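Long-range contacts in alpha-1,3-glucanase (Paenibacillus glycanilyticus, PDB 6K0P), which probably hydrolyses the alpha-1,3-linked glucose chains of alpha-1,3-glucan, as a glycoside hydrolase of family 87: residues Tyr109-Leu120 with Asp123-Trp134; Leu200-Gly211 with Ile225-Glu233. The protein carries 1 engineered substitution. All blocks are in the same frame, centred on the assembly; numbering follows the deposited sequence.

Interaction 1 of 2, residues Tyr109-Leu120 with Asp123-Trp134; sequences YLYATPSTLGRL and DNAPGAGLTAYW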
# COMPACT_ATOMS: atom_id res chain seq x y z
N TYR A 109 6.29 15.51 -2.60
CA TYR A 109 5.65 16.79 -2.87
C TYR A 109 4.80 16.76 -4.13
O TYR A 109 5.28 17.06 -5.23
CB TYR A 109 6.66 17.95 -2.87
CG TYR A 109 7.21 18.26 -1.50
CD1 TYR A 109 8.21 17.47 -0.93
CD2 TYR A 109 6.73 19.33 -0.76
CE1 TYR A 109 8.70 17.73 0.33
CE2 TYR A 109 7.22 19.60 0.50
CZ TYR A 109 8.21 18.81 1.03
OH TYR A 109 8.71 19.07 2.29
N LEU A 110 3.53 16.37 -3.98
CA LEU A 110 2.56 16.35 -5.06
C LEU A 110 1.47 17.36 -4.70
O LEU A 110 1.05 17.43 -3.54
CB LEU A 110 1.97 14.94 -5.23
CG LEU A 110 2.80 13.88 -5.97
CD1 LEU A 110 2.99 14.28 -7.43
CD2 LEU A 110 4.16 13.60 -5.31
N TYR A 111 1.04 18.16 -5.68
CA TYR A 111 0.29 19.38 -5.40
C TYR A 111 -1.18 19.26 -5.77
O TYR A 111 -1.53 18.65 -6.79
CB TYR A 111 0.95 20.58 -6.09
CG TYR A 111 2.31 20.88 -5.50
CD1 TYR A 111 3.43 20.22 -5.97
CD2 TYR A 111 2.46 21.77 -4.45
CE1 TYR A 111 4.68 20.45 -5.42
CE2 TYR A 111 3.71 22.01 -3.89
CZ TYR A 111 4.82 21.34 -4.39
OH TYR A 111 6.07 21.56 -3.86
N ALA A 112 -2.03 19.84 -4.93
CA ALA A 112 -3.47 19.88 -5.16
C ALA A 112 -4.03 21.00 -4.28
O ALA A 112 -3.29 21.85 -3.78
CB ALA A 112 -4.12 18.53 -4.84
N THR A 113 -5.35 21.00 -4.10
CA THR A 113 -6.01 21.89 -3.15
C THR A 113 -7.03 21.07 -2.38
O THR A 113 -7.38 19.96 -2.80
CB THR A 113 -6.74 23.04 -3.87
OG1 THR A 113 -7.92 22.54 -4.49
CG2 THR A 113 -5.84 23.70 -4.91
N PRO A 114 -7.51 21.57 -1.24
CA PRO A 114 -8.48 20.79 -0.46
C PRO A 114 -9.72 20.37 -1.24
O PRO A 114 -10.30 19.32 -0.92
CB PRO A 114 -8.82 21.72 0.70
CG PRO A 114 -7.56 22.49 0.90
CD PRO A 114 -7.05 22.75 -0.49
N SER A 115 -10.13 21.13 -2.25
CA SER A 115 -11.30 20.78 -3.04
C SER A 115 -10.95 20.03 -4.32
O SER A 115 -11.85 19.70 -5.10
CB SER A 115 -12.13 22.03 -3.37
OG SER A 115 -11.39 22.93 -4.17
N THR A 116 -9.67 19.73 -4.55
CA THR A 116 -9.26 18.98 -5.73
C THR A 116 -8.40 17.79 -5.34
O THR A 116 -7.41 17.48 -6.01
CB THR A 116 -8.55 19.87 -6.75
OG1 THR A 116 -7.40 20.48 -6.14
CG2 THR A 116 -9.48 20.96 -7.29
N LEU A 117 -8.78 17.09 -4.27
CA LEU A 117 -8.03 15.89 -3.88
C LEU A 117 -8.10 14.81 -4.93
O LEU A 117 -7.28 13.89 -4.90
CB LEU A 117 -8.50 15.37 -2.52
CG LEU A 117 -8.34 16.37 -1.37
CD1 LEU A 117 -8.78 15.73 -0.08
CD2 LEU A 117 -6.91 16.92 -1.27
N GLY A 118 -9.05 14.90 -5.87
CA GLY A 118 -9.05 14.03 -7.03
C GLY A 118 -7.77 14.11 -7.85
O GLY A 118 -7.47 13.19 -8.62
N ARG A 119 -7.00 15.19 -7.67
CA ARG A 119 -5.73 15.35 -8.35
C ARG A 119 -4.55 14.82 -7.56
O ARG A 119 -3.42 14.89 -8.05
CB ARG A 119 -5.48 16.83 -8.67
CG ARG A 119 -6.51 17.45 -9.61
CD ARG A 119 -6.56 16.70 -10.93
NE ARG A 119 -5.28 16.74 -11.64
CZ ARG A 119 -5.00 16.00 -12.71
NH1 ARG A 119 -5.90 15.14 -13.19
NH2 ARG A 119 -3.82 16.11 -13.30
N LEU A 120 -4.76 14.31 -6.34
CA LEU A 120 -3.64 13.85 -5.52
C LEU A 120 -2.82 12.82 -6.29
O LEU A 120 -3.35 11.80 -6.73
CB LEU A 120 -4.16 13.21 -4.24
CG LEU A 120 -4.48 14.07 -3.03
CD1 LEU A 120 -4.97 13.15 -1.92
CD2 LEU A 120 -3.26 14.86 -2.59
N ASP A 123 -0.01 15.77 -10.03
CA ASP A 123 0.57 17.06 -10.38
C ASP A 123 1.80 17.33 -9.53
O ASP A 123 1.70 17.59 -8.33
CB ASP A 123 -0.49 18.16 -10.24
CG ASP A 123 -1.73 17.87 -11.08
OD1 ASP A 123 -1.58 17.34 -12.21
OD2 ASP A 123 -2.86 18.15 -10.63
N ASN A 124 2.98 17.31 -10.16
CA ASN A 124 4.24 17.43 -9.44
C ASN A 124 4.72 18.87 -9.29
O ASN A 124 5.69 19.11 -8.56
CB ASN A 124 5.33 16.58 -10.10
CG ASN A 124 5.73 17.07 -11.48
OD1 ASN A 124 6.16 18.21 -11.64
ND2 ASN A 124 5.61 16.20 -12.47
N ALA A 125 4.07 19.84 -9.93
CA ALA A 125 4.67 21.17 -9.86
C ALA A 125 3.96 22.07 -8.86
O ALA A 125 2.73 22.08 -8.81
CB ALA A 125 4.61 21.83 -11.23
N PRO A 126 4.70 22.84 -8.06
CA PRO A 126 4.06 23.84 -7.20
C PRO A 126 3.41 24.93 -8.04
O PRO A 126 3.68 25.08 -9.23
CB PRO A 126 5.23 24.41 -6.38
CG PRO A 126 6.45 24.10 -7.17
CD PRO A 126 6.17 22.83 -7.93
N GLY A 127 2.52 25.67 -7.40
CA GLY A 127 1.82 26.70 -8.15
C GLY A 127 0.97 27.56 -7.24
O GLY A 127 0.76 27.25 -6.07
N ALA A 128 0.47 28.65 -7.83
CA ALA A 128 -0.39 29.58 -7.12
C ALA A 128 -1.58 28.85 -6.51
O ALA A 128 -2.31 28.14 -7.21
CB ALA A 128 -0.88 30.65 -8.10
N GLY A 129 -1.75 29.02 -5.20
CA GLY A 129 -2.87 28.46 -4.48
C GLY A 129 -2.80 26.97 -4.20
O GLY A 129 -3.76 26.42 -3.65
N LEU A 130 -1.70 26.31 -4.55
CA LEU A 130 -1.59 24.86 -4.41
C LEU A 130 -0.93 24.49 -3.10
O LEU A 130 0.01 25.16 -2.65
CB LEU A 130 -0.79 24.28 -5.58
CG LEU A 130 -1.40 24.44 -6.97
CD1 LEU A 130 -0.51 23.81 -8.03
CD2 LEU A 130 -2.80 23.85 -7.01
N THR A 131 -1.43 23.43 -2.48
CA THR A 131 -0.88 22.86 -1.26
C THR A 131 -0.05 21.63 -1.62
O THR A 131 -0.41 20.87 -2.52
CB THR A 131 -2.03 22.46 -0.32
OG1 THR A 131 -2.76 23.63 0.07
CG2 THR A 131 -1.52 21.74 0.93
N ALA A 132 1.05 21.43 -0.90
CA ALA A 132 1.88 20.24 -1.06
C ALA A 132 1.32 19.09 -0.23
O ALA A 132 0.99 19.26 0.95
CB ALA A 132 3.30 20.53 -0.60
N TYR A 133 1.24 17.91 -0.85
CA TYR A 133 0.85 16.66 -0.22
C TYR A 133 1.92 15.63 -0.52
O TYR A 133 2.86 15.89 -1.28
CB TYR A 133 -0.49 16.17 -0.78
CG TYR A 133 -1.64 17.14 -0.58
CD1 TYR A 133 -1.90 18.15 -1.50
CD2 TYR A 133 -2.45 17.05 0.55
CE1 TYR A 133 -2.96 19.04 -1.30
CE2 TYR A 133 -3.50 17.94 0.75
CZ TYR A 133 -3.75 18.92 -0.18
OH TYR A 133 -4.79 19.80 0.03
N TRP A 134 1.79 14.44 0.07
CA TRP A 134 2.71 13.33 -0.19
C TRP A 134 4.15 13.75 0.13
O TRP A 134 5.05 13.71 -0.72
CB TRP A 134 2.58 12.80 -1.63
CG TRP A 134 1.26 12.19 -1.97
CD1 TRP A 134 0.06 12.34 -1.30
CD2 TRP A 134 1.00 11.31 -3.06
NE1 TRP A 134 -0.92 11.61 -1.94
CE2 TRP A 134 -0.37 10.97 -3.02
CE3 TRP A 134 1.79 10.79 -4.09
CZ2 TRP A 134 -0.96 10.13 -3.96
CZ3 TRP A 134 1.21 9.94 -5.02
CH2 TRP A 134 -0.15 9.62 -4.94
O HOH W 1 7.40 18.05 -6.70
O HOH W 2 -1.07 15.92 -7.25
O HOH W 3 -3.25 19.78 -8.58

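Interaction 2 of 2, residues Leu200-Gly211 with Ile225-Glu233; sequences LTEFRQDNTKKG and IFLYGRATE. With SO4 (sulfate ion), chain F.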
# COMPACT_ATOMS: atom_id res chain seq x y z
N LEU A 200 18.67 -12.11 -22.47
CA LEU A 200 17.42 -12.79 -22.79
C LEU A 200 17.43 -13.36 -24.20
O LEU A 200 16.88 -14.44 -24.43
CB LEU A 200 16.24 -11.83 -22.61
CG LEU A 200 15.84 -11.61 -21.15
CD1 LEU A 200 14.91 -10.42 -21.05
CD2 LEU A 200 15.17 -12.84 -20.55
N THR A 201 18.05 -12.66 -25.15
CA THR A 201 18.17 -13.21 -26.50
C THR A 201 18.99 -14.50 -26.48
O THR A 201 18.61 -15.50 -27.10
CB THR A 201 18.79 -12.18 -27.43
OG1 THR A 201 17.90 -11.06 -27.56
CG2 THR A 201 19.02 -12.78 -28.82
N GLU A 202 20.12 -14.49 -25.76
CA GLU A 202 20.92 -15.70 -25.64
C GLU A 202 20.12 -16.82 -24.98
O GLU A 202 20.21 -17.99 -25.38
CB GLU A 202 22.19 -15.38 -24.84
CG GLU A 202 23.17 -16.52 -24.75
CD GLU A 202 24.42 -16.14 -23.98
OE1 GLU A 202 24.79 -14.94 -23.97
OE2 GLU A 202 25.02 -17.06 -23.37
N PHE A 203 19.32 -16.48 -23.96
CA PHE A 203 18.47 -17.49 -23.34
C PHE A 203 17.46 -18.06 -24.33
O PHE A 203 17.28 -19.28 -24.42
CB PHE A 203 17.76 -16.89 -22.11
CG PHE A 203 16.42 -17.51 -21.82
CD1 PHE A 203 16.32 -18.70 -21.11
CD2 PHE A 203 15.25 -16.92 -22.29
CE1 PHE A 203 15.09 -19.29 -20.86
CE2 PHE A 203 14.02 -17.50 -22.04
CZ PHE A 203 13.93 -18.67 -21.33
N ARG A 204 16.77 -17.19 -25.08
CA ARG A 204 15.72 -17.67 -25.97
C ARG A 204 16.29 -18.63 -27.02
O ARG A 204 15.65 -19.63 -27.36
CB ARG A 204 14.99 -16.50 -26.65
CG ARG A 204 14.01 -15.74 -25.75
CD ARG A 204 13.12 -14.81 -26.57
NE ARG A 204 13.90 -14.16 -27.61
CZ ARG A 204 14.55 -13.01 -27.45
NH1 ARG A 204 14.50 -12.37 -26.29
NH2 ARG A 204 15.25 -12.50 -28.46
N GLN A 205 17.49 -18.35 -27.50
CA GLN A 205 18.08 -19.10 -28.60
C GLN A 205 18.82 -20.36 -28.16
O GLN A 205 19.37 -21.06 -29.02
CB GLN A 205 19.00 -18.20 -29.43
CG GLN A 205 18.24 -17.10 -30.14
CD GLN A 205 19.14 -16.08 -30.83
OE1 GLN A 205 20.36 -16.18 -30.78
NE2 GLN A 205 18.53 -15.09 -31.47
N ASP A 206 18.85 -20.66 -26.87
CA ASP A 206 19.55 -21.84 -26.35
C ASP A 206 18.63 -22.57 -25.39
O ASP A 206 18.45 -22.15 -24.24
CB ASP A 206 20.88 -21.45 -25.70
CG ASP A 206 21.70 -22.66 -25.29
OD1 ASP A 206 21.15 -23.78 -25.21
OD2 ASP A 206 22.91 -22.48 -25.05
N ASN A 207 18.07 -23.69 -25.86
CA ASN A 207 17.10 -24.49 -25.13
C ASN A 207 17.61 -25.02 -23.80
O ASN A 207 16.80 -25.40 -22.95
CB ASN A 207 16.73 -25.71 -25.99
CG ASN A 207 17.96 -26.50 -26.43
OD1 ASN A 207 18.33 -27.49 -25.80
ND2 ASN A 207 18.59 -26.07 -27.52
N THR A 208 18.92 -25.08 -23.60
CA THR A 208 19.45 -25.56 -22.34
C THR A 208 19.43 -24.49 -21.24
O THR A 208 19.72 -24.82 -20.09
CB THR A 208 20.88 -26.07 -22.53
OG1 THR A 208 21.77 -24.96 -22.73
CG2 THR A 208 20.95 -27.01 -23.73
N LYS A 209 19.10 -23.24 -21.57
CA LYS A 209 19.08 -22.19 -20.57
C LYS A 209 17.72 -22.13 -19.88
O LYS A 209 16.68 -22.32 -20.52
CB LYS A 209 19.40 -20.82 -21.18
CG LYS A 209 20.70 -20.77 -21.95
CD LYS A 209 21.90 -21.09 -21.09
CE LYS A 209 23.16 -21.02 -21.95
NZ LYS A 209 24.31 -21.70 -21.31
N LYS A 210 17.74 -21.87 -18.58
CA LYS A 210 16.52 -21.67 -17.80
C LYS A 210 16.12 -20.21 -17.71
O LYS A 210 14.95 -19.92 -17.42
CB LYS A 210 16.72 -22.19 -16.37
CG LYS A 210 16.94 -23.68 -16.28
CD LYS A 210 16.36 -24.20 -14.97
CE LYS A 210 17.32 -25.11 -14.25
NZ LYS A 210 17.18 -24.98 -12.77
N GLY A 211 17.05 -19.29 -17.91
CA GLY A 211 16.73 -17.88 -17.79
C GLY A 211 17.98 -17.04 -17.74
O GLY A 211 19.01 -17.39 -18.36
N ILE A 225 10.98 -4.54 -21.27
CA ILE A 225 11.72 -5.74 -21.63
C ILE A 225 10.72 -6.88 -21.81
O ILE A 225 10.04 -7.28 -20.85
CB ILE A 225 12.78 -6.07 -20.57
CG1 ILE A 225 13.84 -4.96 -20.57
CG2 ILE A 225 13.43 -7.40 -20.87
CD1 ILE A 225 14.71 -4.95 -19.33
N PHE A 226 10.62 -7.40 -23.03
CA PHE A 226 9.60 -8.38 -23.37
C PHE A 226 10.10 -9.80 -23.12
O PHE A 226 11.22 -10.17 -23.51
CB PHE A 226 9.12 -8.20 -24.81
CG PHE A 226 8.15 -7.07 -24.95
CD1 PHE A 226 8.61 -5.77 -25.08
CD2 PHE A 226 6.78 -7.30 -24.86
CE1 PHE A 226 7.72 -4.71 -25.16
CE2 PHE A 226 5.89 -6.26 -24.94
CZ PHE A 226 6.35 -4.95 -25.08
N LEU A 227 9.26 -10.59 -22.45
CA LEU A 227 9.53 -11.99 -22.20
C LEU A 227 8.62 -12.79 -23.12
O LEU A 227 7.39 -12.60 -23.10
CB LEU A 227 9.27 -12.36 -20.74
CG LEU A 227 10.01 -11.53 -19.69
CD1 LEU A 227 9.89 -12.19 -18.30
CD2 LEU A 227 11.47 -11.36 -20.07
N TYR A 228 9.22 -13.63 -23.95
CA TYR A 228 8.49 -14.42 -24.93
C TYR A 228 9.33 -15.66 -25.23
O TYR A 228 10.36 -15.90 -24.58
CB TYR A 228 8.12 -13.59 -26.16
CG TYR A 228 9.30 -12.99 -26.91
CD1 TYR A 228 9.95 -11.86 -26.43
CD2 TYR A 228 9.75 -13.55 -28.10
CE1 TYR A 228 11.03 -11.31 -27.11
CE2 TYR A 228 10.82 -13.01 -28.79
CZ TYR A 228 11.46 -11.89 -28.29
OH TYR A 228 12.52 -11.34 -28.97
N GLY A 229 8.90 -16.44 -26.21
CA GLY A 229 9.58 -17.69 -26.52
C GLY A 229 9.08 -18.82 -25.65
O GLY A 229 8.41 -19.74 -26.13
N ARG A 230 9.39 -18.76 -24.35
CA ARG A 230 8.98 -19.78 -23.40
C ARG A 230 9.09 -19.21 -22.00
O ARG A 230 9.58 -18.09 -21.80
CB ARG A 230 9.86 -21.04 -23.53
CG ARG A 230 11.31 -20.83 -23.18
CD ARG A 230 12.12 -22.08 -23.54
NE ARG A 230 13.50 -22.03 -23.05
CZ ARG A 230 14.51 -21.47 -23.71
NH1 ARG A 230 14.30 -20.90 -24.90
NH2 ARG A 230 15.73 -21.49 -23.20
N ALA A 231 8.61 -19.98 -21.02
CA ALA A 231 8.72 -19.58 -19.63
C ALA A 231 10.17 -19.26 -19.30
O ALA A 231 11.08 -20.00 -19.66
CB ALA A 231 8.21 -20.71 -18.72
N THR A 232 10.37 -18.13 -18.62
CA THR A 232 11.69 -17.55 -18.38
C THR A 232 11.86 -17.31 -16.89
O THR A 232 10.93 -16.84 -16.23
CB THR A 232 11.76 -16.19 -19.08
OG1 THR A 232 11.45 -16.34 -20.48
CG2 THR A 232 13.13 -15.54 -18.93
N GLU A 233 13.03 -17.63 -16.36
CA GLU A 233 13.39 -17.26 -15.00
C GLU A 233 14.31 -16.05 -15.05
O GLU A 233 15.29 -16.04 -15.80
CB GLU A 233 14.10 -18.41 -14.30
CG GLU A 233 13.25 -19.64 -14.11
CD GLU A 233 13.99 -20.75 -13.42
OE1 GLU A 233 14.78 -20.46 -12.50
OE2 GLU A 233 13.79 -21.93 -13.80
S SO4 F . 14.67 -15.09 -31.40
O1 SO4 F . 14.10 -14.47 -32.60
O2 SO4 F . 13.62 -15.31 -30.41
O3 SO4 F . 15.27 -16.37 -31.76
O4 SO4 F . 15.71 -14.21 -30.86
O HOH W 4 12.87 -12.57 -24.10
O HOH W 5 13.75 -23.24 -20.38
O HOH W 6 12.94 -21.41 -18.11
O HOH W 7 14.68 -23.80 -11.83

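Interaction 1 of 2, residues Tyr109-Leu120 with Asp123-Trp134
Pro126 CA stands over the centre of the Tyr111 ring, 3.6 Å from its centroid and almost on the ring normal, a CH-pi contact. Tyr111 CG lies anti to the carbonyl carbon (chi1 -66°), which turns one ring face to Pro126. Pro126 CB reaches toward the phenol end, 3.7 Å from Tyr111 CZ. The methyl of Ala132 is a small bump between two tyrosines: its CB meets Tyr111 CE2 and Tyr109 CD2, each at 3.6 Å. On the sheet face that bears Leu110, Ala112 and Tyr133, the Tyr133 ring fills a hollow. Leu120 presses CD2 onto one ring face, 3.4 Å from Tyr133 CG. Ala112 CB touches Tyr133 CE1, and Leu117 CD2 closes in on the phenol end. Leu110 CG rests against Trp134 CE3.

Strands 110-112 and 131-133 form a short antiparallel ladder. On the other edge of strand 110-112, Tyr111 N gives a single, nearly straight hydrogen bond to Asp123 O (2.8 Å). Arg119 bends at chi2 and chi3 and grips the Asp123 carboxylate side-on. In this salt bridge Arg119 NE meets Asp123 OD2 and Arg119 NH2 meets Asp123 OD1 (2.8 Å), both on the syn side. One water joins Tyr111 O to Asp123 OD2.

The two-stranded antiparallel sheet follows strand 96-104 and precedes strand 137-143 within catalytic domain D1. Tyr109 bonds to Val81 and Tyr45, and Tyr111 to Glu83. On the D2 side, Arg385 binds the carbonyls of Gly118 and Leu120, and Trp134 touches Phe329, so this region bridges D1 and D2.

Interaction 2 of 2, residues Leu200-Gly211 with Ile225-Glu233
Helix 196-204 and the turn after it lie at one end of the parallel beta-helix of catalytic domain D2, against the loop that leaves strand 224-227. Arg230 carries most of the polar contact. Its chain is extended from CG to NE and reaches a group of backbone carbonyls from the last part of the helix and the turn that follows. Arg230 NH2 binds Phe203 O and Lys209 O (both 3.0 Å) and, weakly, Asp206 O. Arg230 NH1 binds Arg204 O at 3.1 Å. Lys209 O lies in the guanidinium plane, while Phe203 O is tilted from it. The carbonyl dipoles probably help to hold the positive charge.

The same guanidinium lies over one face of the Phe203 ring as an off-centre cation-pi contact, the planes 31° apart. Thr232 CG2 covers the opposite ring face. With an alanine at Arg230, the carbonyls of Phe203, Arg204 and Lys209 would probably lose this common donor, and one face of Phe203 its cation-pi partner.

Arg204 makes a second layer. Arg204 CD packs over the Tyr228 ring, 3.8 Å from the centroid, and the guanidinium runs nearly flat along it, with the Tyr228 hydroxyl over its centre. Arg204 NE and NH2 point instead to a sulfate, probably from the crystallisation liquor, which Gln205 NE2 also binds. Deeper in, Leu200 CD1 wedges between Ile225 CG2 (3.4 Å, tight) and Leu227 CD2.

At the far end Glu233 N binds Lys210 O in the carbonyl plane, on a lone pair. It starts the parallel pairing of strands 211-214 and 233-236. A short helix packed at the end of the parallel strands is consistent with the N-terminal cap of a pectate-lyase-like beta-helix.

Interaction 1 closes before interaction 2 opens, and the two do not touch. Their centres are 44 Å apart and their nearest atoms about 23 Å. They share no strand or sheet. Interaction 1 is built on a two-stranded antiparallel sheet in catalytic domain D1. Interaction 2 belongs to catalytic domain D2, where helix 196-204 packs near the start of the parallel strands. One contact thus lies where D1 meets D2, the other at an end of the long D2 body. Neither segment pair includes a residue that lines a sugar pocket, although the Trp134 side chain is about 10 Å from a bound glucose. Both therefore appear to be chiefly structural: one joins D1 to D2 and the other packs the beta-helix end.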